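PDB 4ONY: extracellular solute-binding protein family 5 from Brucella melitensis, which probably binds a peptide or related solute in the periplasm and delivers it to an ABC transporter for import. Local coordinates for residues A[96-101]-A[184-189]. Sequence-based numbering, arbitrary orientation.
Sequences FTLYSL and LIAGSM
Leu184 O accepts a hydrogen bond from Ser188 N (2.8 Å), closing the last turn of helix 181-187, on which Ala186 and Gly187 face Leu98. Ser188 is where the chain leaves helical geometry. Across the contact, one branch of Leu98 does the touching. CG stands anti to the carbonyl carbon, beside the backbone N (chi1 -52°), and CD1 then runs on away from CA (chi2 176°), so that CD1 comes end-on against the side of the Ala186 methyl, CD1 to CB 3.6 Å. The same CD1 comes within 4.0 Å of Gly187 N. With only a methyl at 186 and no side chain at 187, the helix end approaches the strand closely: CA of Leu98 and CA of Gly187 are 7.2 Å apart. Strand 88-90 lies against both partners: Met88 bonds through its backbone to Ala186, the side chains of Leu98 and Ala186 both rest on Met88, and Met183, one turn back, packs on Leu98 and Phe96. On the far side of strand 97-108, Thr97 OG1 is gripped by Glu94 and Asp24 O, and Tyr99 OH by Glu94 and Leu27 N. In this family 5 solute-binding protein, helix 181-187 is thus laid on the six-stranded antiparallel sheet, on the face that carries Leu98. With no polar bond between the two segments, the contact rests on van der Waals fit and burial of the Leu98 CD1 methyl, which by itself gives little directional preference.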
loop_
_atom_site.group_PDB
_atom_site.type_symbol
_atom_site.label_atom_id
_atom_site.label_comp_id
_atom_site.label_asym_id
_atom_site.label_seq_id
_atom_site.Cartn_x
_atom_site.Cartn_y
_atom_site.Cartn_z
ATOM N N PHE A 96 6.667 -9.671 5.980
ATOM C CA PHE A 96 7.033 -8.689 6.991
ATOM C C PHE A 96 8.195 -9.218 7.844
ATOM O O PHE A 96 8.008 -9.668 8.989
ATOM C CB PHE A 96 5.813 -8.376 7.873
ATOM C CG PHE A 96 5.907 -7.083 8.667
ATOM C CD1 PHE A 96 7.074 -6.288 8.700
ATOM C CD2 PHE A 96 4.792 -6.626 9.379
ATOM C CE1 PHE A 96 7.096 -5.087 9.451
ATOM C CE2 PHE A 96 4.830 -5.440 10.102
ATOM C CZ PHE A 96 5.966 -4.671 10.120
ATOM N N THR A 97 9.393 -9.126 7.276
ATOM C CA THR A 97 10.634 -9.483 7.957
ATOM C C THR A 97 11.662 -8.352 7.809
ATOM O O THR A 97 11.855 -7.812 6.723
ATOM C CB THR A 97 11.228 -10.758 7.397
ATOM O OG1 THR A 97 10.271 -11.829 7.506
ATOM C CG2 THR A 97 12.523 -11.152 8.183
ATOM N N LEU A 98 12.300 -8.028 8.924
ATOM C CA LEU A 98 13.379 -7.043 9.013
ATOM C C LEU A 98 14.722 -7.708 9.264
ATOM O O LEU A 98 14.794 -8.688 10.015
ATOM C CB LEU A 98 13.090 -6.121 10.182
ATOM C CG LEU A 98 11.687 -5.457 10.225
ATOM C CD1 LEU A 98 11.512 -4.655 11.493
ATOM C CD2 LEU A 98 11.519 -4.549 9.024
ATOM N N TYR A 99 15.787 -7.177 8.664
ATOM C CA TYR A 99 17.156 -7.660 8.867
ATOM C C TYR A 99 18.025 -6.513 9.397
ATOM O O TYR A 99 17.587 -5.344 9.433
ATOM C CB TYR A 99 17.740 -8.246 7.561
ATOM C CG TYR A 99 17.038 -9.510 7.138
ATOM C CD1 TYR A 99 17.413 -10.723 7.661
ATOM C CD2 TYR A 99 15.930 -9.474 6.256
ATOM C CE1 TYR A 99 16.730 -11.903 7.355
ATOM C CE2 TYR A 99 15.260 -10.620 5.929
ATOM C CZ TYR A 99 15.644 -11.849 6.506
ATOM O OH TYR A 99 14.979 -13.044 6.218
ATOM N N SER A 100 19.238 -6.850 9.831
ATOM C CA SER A 100 20.153 -5.897 10.471
ATOM C C SER A 100 20.460 -4.663 9.595
ATOM O O SER A 100 20.592 -4.763 8.377
ATOM C CB SER A 100 21.449 -6.595 10.865
ATOM O OG SER A 100 21.165 -7.619 11.817
ATOM N N LEU A 101 20.464 -3.488 10.204
ATOM C CA LEU A 101 20.978 -2.259 9.520
ATOM C C LEU A 101 21.753 -1.493 10.596
ATOM O O LEU A 101 22.809 -1.992 11.037
ATOM C CB LEU A 101 19.860 -1.465 8.872
ATOM C CG LEU A 101 20.276 -0.288 7.988
ATOM C CD1 LEU A 101 21.100 -0.796 6.816
ATOM C CD2 LEU A 101 19.045 0.516 7.512
ATOM N N LEU A 184 7.543 -1.640 14.657
ATOM C CA LEU A 184 7.475 -0.230 14.275
ATOM C C LEU A 184 8.678 0.521 14.855
ATOM O O LEU A 184 9.214 1.432 14.232
ATOM C CB LEU A 184 6.168 0.384 14.766
ATOM C CG LEU A 184 4.880 -0.289 14.289
ATOM C CD1 LEU A 184 3.631 0.439 14.770
ATOM C CD2 LEU A 184 4.871 -0.311 12.759
ATOM N N ILE A 185 9.125 0.100 16.048
ATOM C CA ILE A 185 10.340 0.635 16.646
ATOM C C ILE A 185 11.544 0.285 15.737
ATOM O O ILE A 185 12.392 1.149 15.408
ATOM C CB ILE A 185 10.556 0.083 18.084
ATOM C CG1 ILE A 185 9.440 0.507 19.026
ATOM C CG2 ILE A 185 11.897 0.533 18.634
ATOM C CD1 ILE A 185 9.335 1.998 19.294
ATOM N N ALA A 186 11.576 -0.972 15.299
ATOM C CA ALA A 186 12.702 -1.501 14.510
ATOM C C ALA A 186 12.761 -0.951 13.089
ATOM O O ALA A 186 13.849 -0.590 12.594
ATOM C CB ALA A 186 12.668 -3.034 14.495
ATOM N N GLY A 187 11.600 -0.819 12.457
ATOM C CA GLY A 187 11.520 -0.438 11.034
ATOM C C GLY A 187 10.720 0.791 10.653
ATOM O O GLY A 187 10.685 1.125 9.478
ATOM N N SER A 188 10.055 1.455 11.594
ATOM C CA SER A 188 9.262 2.639 11.243
ATOM C C SER A 188 9.592 3.839 12.109
ATOM O O SER A 188 8.728 4.672 12.393
ATOM C CB SER A 188 7.740 2.361 11.316
ATOM O OG SER A 188 7.431 1.186 10.574
ATOM N N MET A 189 10.844 3.927 12.525
ATOM C CA MET A 189 11.348 5.118 13.164
ATOM C C MET A 189 12.768 5.342 12.656
ATOM O O MET A 189 13.520 4.398 12.494
ATOM C CB MET A 189 11.391 4.970 14.692
ATOM C CG MET A 189 10.043 5.066 15.389
ATOM S SD MET A 189 9.332 6.723 15.201
ATOM C CE MET A 189 9.838 7.459 16.745
#